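Long-range contacts in suppressor protein MPT5 (PDB 5BZ1), which binds sequence elements in the 3'-UTR of target mRNAs through its Pumilio repeat domain and regulates their expression after transcription: residues Gln194-Ser199 with Asp229-Ala234; Lys262-Ile267 with Asn296-Thr301; Gln91-Gln96 with Val133-Asp138. All coordinates share one frame; numbering follows the deposited sequence.

Interaction 1. Residues Gln194-Ser199 with Asp229-Ala234; sequences QIFKIS and DFYLLA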
loop_
_atom_site.group_PDB
_atom_site.type_symbol
_atom_site.label_atom_id
_atom_site.label_comp_id
_atom_site.label_asym_id
_atom_site.label_seq_id
_atom_site.Cartn_x
_atom_site.Cartn_y
_atom_site.Cartn_z
ATOM N N GLN A 194 1.874 -11.470 -9.072
ATOM C CA GLN A 194 1.450 -10.088 -9.277
ATOM C C GLN A 194 2.402 -9.116 -8.575
ATOM O O GLN A 194 2.662 -8.025 -9.080
ATOM C CB GLN A 194 0.006 -9.875 -8.800
ATOM C CG GLN A 194 -1.063 -10.513 -9.704
ATOM C CD GLN A 194 -2.435 -10.537 -9.055
ATOM O OE1 GLN A 194 -2.551 -10.497 -7.830
ATOM N NE2 GLN A 194 -3.482 -10.609 -9.872
ATOM N N ILE A 195 2.913 -9.514 -7.412
ATOM C CA ILE A 195 3.908 -8.714 -6.696
ATOM C C ILE A 195 5.183 -8.577 -7.531
ATOM O O ILE A 195 5.774 -7.495 -7.607
ATOM C CB ILE A 195 4.256 -9.333 -5.322
ATOM C CG1 ILE A 195 3.028 -9.370 -4.414
ATOM C CG2 ILE A 195 5.380 -8.560 -4.639
ATOM C CD1 ILE A 195 3.271 -10.051 -3.078
ATOM N N PHE A 196 5.598 -9.682 -8.148
ATOM C CA PHE A 196 6.784 -9.712 -9.005
ATOM C C PHE A 196 6.712 -8.687 -10.130
ATOM O O PHE A 196 7.653 -7.918 -10.333
ATOM C CB PHE A 196 6.973 -11.103 -9.613
ATOM C CG PHE A 196 7.561 -12.110 -8.669
ATOM C CD1 PHE A 196 8.105 -11.713 -7.456
ATOM C CD2 PHE A 196 7.580 -13.459 -9.001
ATOM C CE1 PHE A 196 8.650 -12.641 -6.587
ATOM C CE2 PHE A 196 8.123 -14.391 -8.134
ATOM C CZ PHE A 196 8.659 -13.979 -6.926
ATOM N N LYS A 197 5.598 -8.689 -10.862
ATOM C CA LYS A 197 5.411 -7.777 -11.989
ATOM C C LYS A 197 5.525 -6.317 -11.559
ATOM O O LYS A 197 6.102 -5.492 -12.270
ATOM C CB LYS A 197 4.065 -8.036 -12.676
ATOM C CG LYS A 197 4.071 -9.254 -13.595
ATOM C CD LYS A 197 2.664 -9.776 -13.862
ATOM C CE LYS A 197 1.784 -8.736 -14.535
ATOM N NZ LYS A 197 2.253 -8.393 -15.903
ATOM N N ILE A 198 4.985 -6.008 -10.385
ATOM C CA ILE A 198 5.036 -4.654 -9.843
ATOM C C ILE A 198 6.444 -4.310 -9.359
ATOM O O ILE A 198 6.925 -3.193 -9.557
ATOM C CB ILE A 198 4.015 -4.478 -8.700
ATOM C CG1 ILE A 198 2.599 -4.744 -9.218
ATOM C CG2 ILE A 198 4.105 -3.087 -8.096
ATOM C CD1 ILE A 198 1.514 -4.616 -8.161
ATOM N N SER A 199 7.105 -5.280 -8.733
ATOM C CA SER A 199 8.461 -5.091 -8.226
ATOM C C SER A 199 9.474 -4.822 -9.337
ATOM O O SER A 199 10.398 -4.024 -9.158
ATOM C CB SER A 199 8.891 -6.306 -7.412
ATOM O OG SER A 199 10.287 -6.295 -7.187
ATOM N N ASP A 229 12.828 -11.863 -0.639
ATOM C CA ASP A 229 14.207 -11.843 -0.147
ATOM C C ASP A 229 15.235 -12.379 -1.151
ATOM O O ASP A 229 16.323 -11.818 -1.291
ATOM C CB ASP A 229 14.317 -12.637 1.162
ATOM C CG ASP A 229 13.656 -11.932 2.337
ATOM O OD1 ASP A 229 12.978 -10.907 2.119
ATOM O OD2 ASP A 229 13.805 -12.415 3.481
ATOM N N PHE A 230 14.878 -13.450 -1.856
ATOM C CA PHE A 230 15.823 -14.164 -2.720
ATOM C C PHE A 230 16.392 -13.328 -3.875
ATOM O O PHE A 230 17.439 -13.668 -4.424
ATOM C CB PHE A 230 15.207 -15.470 -3.247
ATOM C CG PHE A 230 14.214 -15.274 -4.360
ATOM C CD1 PHE A 230 14.586 -15.490 -5.681
ATOM C CD2 PHE A 230 12.910 -14.877 -4.088
ATOM C CE1 PHE A 230 13.678 -15.313 -6.713
ATOM C CE2 PHE A 230 11.995 -14.696 -5.114
ATOM C CZ PHE A 230 12.380 -14.913 -6.429
ATOM N N TYR A 231 15.712 -12.240 -4.235
ATOM C CA TYR A 231 16.194 -11.370 -5.308
ATOM C C TYR A 231 16.283 -9.893 -4.913
ATOM O O TYR A 231 17.179 -9.185 -5.369
ATOM C CB TYR A 231 15.325 -11.516 -6.562
ATOM C CG TYR A 231 14.029 -10.744 -6.502
ATOM C CD1 TYR A 231 13.903 -9.507 -7.123
ATOM C CD2 TYR A 231 12.933 -11.252 -5.826
ATOM C CE1 TYR A 231 12.723 -8.802 -7.067
ATOM C CE2 TYR A 231 11.754 -10.559 -5.767
ATOM C CZ TYR A 231 11.653 -9.338 -6.385
ATOM O OH TYR A 231 10.466 -8.660 -6.312
ATOM N N LEU A 232 15.354 -9.433 -4.076
ATOM C CA LEU A 232 15.217 -8.003 -3.797
ATOM C C LEU A 232 16.440 -7.379 -3.120
ATOM O O LEU A 232 16.826 -6.259 -3.452
ATOM C CB LEU A 232 13.953 -7.720 -2.975
ATOM C CG LEU A 232 13.602 -6.238 -2.828
ATOM C CD1 LEU A 232 13.406 -5.596 -4.195
ATOM C CD2 LEU A 232 12.364 -6.046 -1.972
ATOM N N LEU A 233 17.037 -8.100 -2.176
ATOM C CA LEU A 233 18.215 -7.611 -1.459
ATOM C C LEU A 233 19.368 -7.295 -2.412
ATOM O O LEU A 233 19.837 -6.159 -2.477
ATOM C CB LEU A 233 18.664 -8.629 -0.410
ATOM C CG LEU A 233 17.737 -8.833 0.788
ATOM C CD1 LEU A 233 18.065 -10.134 1.501
ATOM C CD2 LEU A 233 17.853 -7.664 1.745
ATOM N N ALA A 234 19.814 -8.305 -3.150
ATOM C CA ALA A 234 20.883 -8.128 -4.127
ATOM C C ALA A 234 20.507 -7.113 -5.208
ATOM O O ALA A 234 21.327 -6.285 -5.600
ATOM C CB ALA A 234 21.246 -9.459 -4.752
#
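The phenol of Tyr231 reaches across to the helix at Ser199, and its OH lies 2.5 Å from Ser199 OG. This is a short hydrogen bond, and either hydroxyl could be the donor. Ser199 OG sits at the edge of the tyrosine ring, near its plane. The serine points its OG anti to the backbone N (chi1 166°), which turns the hydroxyl toward the neighbouring helix. The ring of Phe196 lies beside that of Tyr231 with the two planes at 88°. Their centroids are 5.8 Å apart and the approach is oblique. Phe196 CE1 comes to 3.8 Å from Tyr231 CE2. The outer end of the same phenylalanine meets Phe230: Phe196 CZ approaches Phe230 CE2 at 3.9 Å, near the plane of the Phe230 ring and at its edge. Tyr231 CD2 lies over one face of Phe230, offset toward the rim. The three rings therefore form one cluster. Ser199 is buried, whereas Phe230 lies at the exposed end of the cluster.

The two short helical segments run almost parallel, at 11°, but their axes are 12.4 Å apart. The aromatic side chains span most of that distance, and Tyr231 reaches Ser199. The contact joins Pumilio repeat 5 to repeat 6. Leu228 packs on Ile195 and Phe196. Leu233 of helix 229-240 packs against helix 253-273.

Interaction 2. Residues Lys262-Ile267 with Asn296-Thr301; sequences KKLFRI and NILLTT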
loop_
_atom_site.group_PDB
_atom_site.type_symbol
_atom_site.label_atom_id
_atom_site.label_comp_id
_atom_site.label_asym_id
_atom_site.label_seq_id
_atom_site.Cartn_x
_atom_site.Cartn_y
_atom_site.Cartn_z
ATOM N N LYS A 262 18.751 -3.209 8.938
ATOM C CA LYS A 262 18.072 -4.018 9.949
ATOM C C LYS A 262 17.612 -5.359 9.377
ATOM O O LYS A 262 17.649 -6.380 10.062
ATOM C CB LYS A 262 16.876 -3.264 10.541
ATOM C CG LYS A 262 17.246 -2.093 11.449
ATOM C CD LYS A 262 16.003 -1.497 12.106
ATOM C CE LYS A 262 15.925 0.006 11.884
ATOM N NZ LYS A 262 14.679 0.594 12.458
ATOM N N LYS A 263 17.181 -5.349 8.119
ATOM C CA LYS A 263 16.738 -6.570 7.456
ATOM C C LYS A 263 17.897 -7.554 7.289
ATOM O O LYS A 263 17.737 -8.758 7.493
ATOM C CB LYS A 263 16.119 -6.250 6.096
ATOM C CG LYS A 263 15.522 -7.463 5.411
ATOM C CD LYS A 263 14.883 -7.111 4.081
ATOM C CE LYS A 263 14.296 -8.352 3.431
ATOM N NZ LYS A 263 13.251 -8.990 4.281
ATOM N N LEU A 264 19.062 -7.029 6.917
ATOM C CA LEU A 264 20.268 -7.841 6.780
ATOM C C LEU A 264 20.634 -8.499 8.108
ATOM O O LEU A 264 20.909 -9.698 8.162
ATOM C CB LEU A 264 21.438 -6.987 6.281
ATOM C CG LEU A 264 21.395 -6.492 4.834
ATOM C CD1 LEU A 264 22.572 -5.581 4.546
ATOM C CD2 LEU A 264 21.391 -7.661 3.863
ATOM N N PHE A 265 20.636 -7.699 9.170
ATOM C CA PHE A 265 20.932 -8.182 10.513
ATOM C C PHE A 265 19.963 -9.283 10.937
ATOM O O PHE A 265 20.378 -10.325 11.443
ATOM C CB PHE A 265 20.861 -7.025 11.510
ATOM C CG PHE A 265 22.110 -6.183 11.566
ATOM C CD1 PHE A 265 23.369 -6.769 11.496
ATOM C CD2 PHE A 265 22.021 -4.804 11.701
ATOM C CE1 PHE A 265 24.520 -5.990 11.560
ATOM C CE2 PHE A 265 23.164 -4.021 11.765
ATOM C CZ PHE A 265 24.415 -4.616 11.692
ATOM N N ARG A 266 18.673 -9.050 10.723
ATOM C CA ARG A 266 17.644 -9.990 11.165
ATOM C C ARG A 266 17.734 -11.343 10.455
ATOM O O ARG A 266 17.538 -12.393 11.072
ATOM C CB ARG A 266 16.248 -9.388 10.986
ATOM C CG ARG A 266 15.153 -10.197 11.656
ATOM C CD ARG A 266 13.836 -9.445 11.693
ATOM N NE ARG A 266 12.940 -9.986 12.712
ATOM C CZ ARG A 266 11.714 -9.532 12.948
ATOM N NH1 ARG A 266 11.228 -8.526 12.232
ATOM N NH2 ARG A 266 10.971 -10.084 13.897
ATOM N N ILE A 267 18.033 -11.311 9.159
ATOM C CA ILE A 267 18.185 -12.536 8.379
ATOM C C ILE A 267 19.358 -13.374 8.883
ATOM O O ILE A 267 19.223 -14.576 9.114
ATOM C CB ILE A 267 18.377 -12.228 6.879
ATOM C CG1 ILE A 267 17.040 -11.855 6.237
ATOM C CG2 ILE A 267 18.966 -13.423 6.157
ATOM C CD1 ILE A 267 17.150 -11.405 4.795
ATOM N N ASN A 296 27.499 -11.058 2.426
ATOM C CA ASN A 296 28.402 -10.281 1.578
ATOM C C ASN A 296 28.013 -8.803 1.488
ATOM O O ASN A 296 28.877 -7.926 1.448
ATOM C CB ASN A 296 28.475 -10.894 0.175
ATOM C CG ASN A 296 29.043 -12.303 0.178
ATOM O OD1 ASN A 296 28.340 -13.268 -0.122
ATOM N ND2 ASN A 296 30.324 -12.425 0.510
ATOM N N ILE A 297 26.709 -8.538 1.455
ATOM C CA ILE A 297 26.192 -7.176 1.364
ATOM C C ILE A 297 26.441 -6.408 2.660
ATOM O O ILE A 297 26.787 -5.225 2.632
ATOM C CB ILE A 297 24.682 -7.171 1.038
ATOM C CG1 ILE A 297 24.435 -7.753 -0.354
ATOM C CG2 ILE A 297 24.102 -5.765 1.132
ATOM C CD1 ILE A 297 22.967 -7.903 -0.711
ATOM N N LEU A 298 26.261 -7.082 3.794
ATOM C CA LEU A 298 26.488 -6.464 5.096
ATOM C C LEU A 298 27.952 -6.055 5.243
ATOM O O LEU A 298 28.253 -4.925 5.629
ATOM C CB LEU A 298 26.076 -7.408 6.228
ATOM C CG LEU A 298 26.290 -6.904 7.658
ATOM C CD1 LEU A 298 25.595 -5.568 7.864
ATOM C CD2 LEU A 298 25.803 -7.917 8.685
ATOM N N LEU A 299 28.857 -6.975 4.919
ATOM C CA LEU A 299 30.291 -6.703 4.969
ATOM C C LEU A 299 30.669 -5.548 4.042
ATOM O O LEU A 299 31.444 -4.668 4.415
ATOM C CB LEU A 299 31.085 -7.957 4.598
ATOM C CG LEU A 299 31.018 -9.147 5.553
ATOM C CD1 LEU A 299 31.850 -10.307 5.022
ATOM C CD2 LEU A 299 31.494 -8.738 6.934
ATOM N N THR A 300 30.111 -5.558 2.835
ATOM C CA THR A 300 30.335 -4.487 1.871
ATOM C C THR A 300 29.775 -3.158 2.393
ATOM O O THR A 300 30.372 -2.098 2.196
ATOM C CB THR A 300 29.703 -4.829 0.510
ATOM O OG1 THR A 300 30.137 -6.132 0.094
ATOM C CG2 THR A 300 30.092 -3.802 -0.546
ATOM N N THR A 301 28.628 -3.228 3.063
ATOM C CA THR A 301 27.993 -2.051 3.651
ATOM C C THR A 301 28.850 -1.458 4.775
ATOM O O THR A 301 28.953 -0.235 4.911
ATOM C CB THR A 301 26.581 -2.381 4.179
ATOM O OG1 THR A 301 25.728 -2.737 3.082
ATOM C CG2 THR A 301 25.981 -1.187 4.911
#
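Leu264 pushes its CD1 methyl against Ile297, with Leu264 CD1 3.7 Å from Ile297 CG2. The two side chains cross at about a right angle. The same methyl lies over the backbone of the facing helix, 4.1 Å from Leu298 CA. The next residue, Phe265, meets Leu298. Its CE1 is 3.7 Å from Leu298 CD2, and Leu298 CD1 is nearly as close to CE1. Both leucine methyls thus gather round Phe265 CE1, approaching the ring obliquely. Leu298 has its CG anti to the backbone N (chi1 179°), which carries the isobutyl group toward the ring. The segment axes come within 10.1 Å and cross at -133°. The CA atoms of Leu264 and Leu298 are 6.6 Å apart.

Helix 253-273 belongs to Pumilio repeat 7. Phe361 of helix 354-375 and Leu325 of helix 318-326 also pack on both Phe265 and Leu298, extending the apolar layer.

Thr301, at the margin of the contact, turns its OG1 back to Ile297 O at 2.7 Å. Thr301 N reaches the same oxygen from the opposite face of the carbonyl plane. No hydrogen bond or salt bridge crosses between the two segments. Five buried residues meet here, so the join rests on van der Waals packing and burial of apolar surface.

Interaction 3. Residues Gln91-Gln96 with Val133-Asp138; sequences QISINQ and VTLIND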
loop_
_atom_site.group_PDB
_atom_site.type_symbol
_atom_site.label_atom_id
_atom_site.label_comp_id
_atom_site.label_asym_id
_atom_site.label_seq_id
_atom_site.Cartn_x
_atom_site.Cartn_y
_atom_site.Cartn_z
ATOM N N GLN A 91 -16.907 7.331 -14.055
ATOM C CA GLN A 91 -17.679 8.527 -13.727
ATOM C C GLN A 91 -18.227 8.453 -12.306
ATOM O O GLN A 91 -18.229 9.441 -11.567
ATOM C CB GLN A 91 -18.834 8.685 -14.716
ATOM C CG GLN A 91 -19.855 9.743 -14.318
ATOM C CD GLN A 91 -21.057 9.748 -15.233
ATOM O OE1 GLN A 91 -21.223 8.848 -16.055
ATOM N NE2 GLN A 91 -21.901 10.763 -15.100
ATOM N N ILE A 92 -18.688 7.267 -11.931
ATOM C CA ILE A 92 -19.240 7.047 -10.607
ATOM C C ILE A 92 -18.169 7.144 -9.516
ATOM O O ILE A 92 -18.389 7.768 -8.479
ATOM C CB ILE A 92 -19.942 5.682 -10.539
ATOM C CG1 ILE A 92 -21.171 5.673 -11.456
ATOM C CG2 ILE A 92 -20.346 5.356 -9.116
ATOM C CD1 ILE A 92 -21.781 4.294 -11.670
ATOM N N SER A 93 -17.011 6.536 -9.760
ATOM C CA SER A 93 -15.950 6.461 -8.758
ATOM C C SER A 93 -15.331 7.818 -8.397
ATOM O O SER A 93 -14.933 8.037 -7.254
ATOM C CB SER A 93 -14.863 5.485 -9.212
ATOM O OG SER A 93 -15.411 4.207 -9.472
ATOM N N ILE A 94 -15.245 8.721 -9.371
ATOM C CA ILE A 94 -14.691 10.052 -9.126
ATOM C C ILE A 94 -15.726 10.990 -8.507
ATOM O O ILE A 94 -15.401 12.108 -8.105
ATOM C CB ILE A 94 -14.167 10.707 -10.413
ATOM C CG1 ILE A 94 -15.314 10.959 -11.395
ATOM C CG2 ILE A 94 -13.074 9.856 -11.052
ATOM C CD1 ILE A 94 -14.870 11.624 -12.685
ATOM N N ASN A 95 -16.975 10.540 -8.451
ATOM C CA ASN A 95 -18.055 11.363 -7.911
ATOM C C ASN A 95 -18.141 11.234 -6.391
ATOM O O ASN A 95 -18.018 10.131 -5.853
ATOM C CB ASN A 95 -19.388 10.968 -8.545
ATOM C CG ASN A 95 -20.487 11.974 -8.264
ATOM O OD1 ASN A 95 -21.269 11.816 -7.327
ATOM N ND2 ASN A 95 -20.553 13.019 -9.082
ATOM N N GLN A 96 -18.355 12.356 -5.708
ATOM C CA GLN A 96 -18.360 12.368 -4.247
ATOM C C GLN A 96 -19.532 11.571 -3.683
ATOM O O GLN A 96 -19.454 11.033 -2.575
ATOM C CB GLN A 96 -18.374 13.804 -3.710
ATOM C CG GLN A 96 -19.649 14.586 -4.011
ATOM C CD GLN A 96 -19.662 15.955 -3.354
ATOM O OE1 GLN A 96 -19.375 16.086 -2.166
ATOM N NE2 GLN A 96 -19.999 16.979 -4.127
ATOM N N VAL A 133 -5.389 4.843 -13.467
ATOM C CA VAL A 133 -4.373 5.546 -12.685
ATOM C C VAL A 133 -5.017 6.725 -11.954
ATOM O O VAL A 133 -4.793 6.930 -10.760
ATOM C CB VAL A 133 -3.211 6.040 -13.570
ATOM C CG1 VAL A 133 -2.305 6.976 -12.791
ATOM C CG2 VAL A 133 -2.412 4.861 -14.109
ATOM N N THR A 134 -5.833 7.479 -12.682
ATOM C CA THR A 134 -6.587 8.590 -12.110
ATOM C C THR A 134 -7.447 8.140 -10.925
ATOM O O THR A 134 -7.463 8.798 -9.885
ATOM C CB THR A 134 -7.456 9.273 -13.178
ATOM O OG1 THR A 134 -6.608 9.975 -14.099
ATOM C CG2 THR A 134 -8.428 10.254 -12.539
ATOM N N LEU A 135 -8.140 7.015 -11.077
ATOM C CA LEU A 135 -8.946 6.456 -9.993
ATOM C C LEU A 135 -8.102 6.121 -8.760
ATOM O O LEU A 135 -8.503 6.401 -7.629
ATOM C CB LEU A 135 -9.689 5.205 -10.467
ATOM C CG LEU A 135 -10.849 5.451 -11.429
ATOM C CD1 LEU A 135 -11.605 4.167 -11.710
ATOM C CD2 LEU A 135 -11.783 6.502 -10.865
ATOM N N ILE A 136 -6.938 5.520 -8.990
ATOM C CA ILE A 136 -6.037 5.126 -7.908
ATOM C C ILE A 136 -5.624 6.337 -7.066
ATOM O O ILE A 136 -5.533 6.252 -5.840
ATOM C CB ILE A 136 -4.786 4.402 -8.463
ATOM C CG1 ILE A 136 -5.175 3.040 -9.039
ATOM C CG2 ILE A 136 -3.731 4.216 -7.384
ATOM C CD1 ILE A 136 -4.052 2.335 -9.779
ATOM N N ASN A 137 -5.398 7.467 -7.730
ATOM C CA ASN A 137 -4.960 8.685 -7.056
ATOM C C ASN A 137 -6.085 9.644 -6.674
ATOM O O ASN A 137 -5.857 10.607 -5.941
ATOM C CB ASN A 137 -3.925 9.423 -7.912
ATOM C CG ASN A 137 -2.583 8.722 -7.933
ATOM O OD1 ASN A 137 -2.308 7.870 -7.093
ATOM N ND2 ASN A 137 -1.736 9.086 -8.891
ATOM N N ASP A 138 -7.290 9.389 -7.172
ATOM C CA ASP A 138 -8.399 10.317 -6.955
ATOM C C ASP A 138 -8.938 10.283 -5.525
ATOM O O ASP A 138 -9.076 9.215 -4.920
ATOM C CB ASP A 138 -9.538 10.057 -7.948
ATOM C CG ASP A 138 -10.663 11.067 -7.821
ATOM O OD1 ASP A 138 -10.529 12.185 -8.364
ATOM O OD2 ASP A 138 -11.680 10.739 -7.178
HETATM O O HOH W 1 -12.804 13.463 -8.340
#
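Ile94 holds its CG2 beside the backbone N and anti to the carbonyl carbon, with CG1 at chi1 64°, and CG2 meets Leu135. Leu135 has its CG anti to the carbonyl carbon (chi1 -72°), which brings the end of the side chain nearer to the first segment. Its CD2 methyl lies 3.6 Å from Ile94 CG2. The same methyl is 3.6 Å from Ser93 CB, so it touches two consecutive residues. The side chains of Ile94 and Leu135 cross at about a right angle. Ser93 OG is hydrogen-bonded to Val89 O within its own helix.

Asp138 adds a polar side. Its OD2 is 3.7 Å from Ile94 CA, and it accepts hydrogen bonds from the backbone N of Asn140 and Gly141, capping the start of the next helix. Water 1 bridges the segments, donating to Ile94 O at 2.9 Å and to Asp138 OD1 at 2.6 Å. Asn140 ND2 also donates to Ile94 O.

The contact joins Pumilio repeats 3 and 4 without a direct hydrogen bond between the two segments. The apolar part is Leu135 CD2 set against Ile94 CG2 and Ser93 CB. OD2 of Asp138 caps the next helix and OD1 takes the bridging water, which probably favours the charged carboxylate.

Overall arrangement
From the N terminus, interaction 3 comes first. It closes a loop of 36 residues between Pumilio repeats 3 and 4. Interaction 1 follows, linking repeats 5 and 6 across 29 residues. Interaction 2 is last, and joins helix 253-273 of repeat 7 to the next helix, 288-307, across 28 residues. The three loops follow in series; none nests in or crosses another. Interactions 1 and 2 touch: Asp229 OD1 and Lys263 NZ form a salt bridge, and Leu233 packs on Ile267. Interaction 3 stands apart, its centre about 42 Å from that of interaction 2. Interactions 1 and 3 thus join consecutive repeats of the elongated, all-helical Pumilio array that binds RNA.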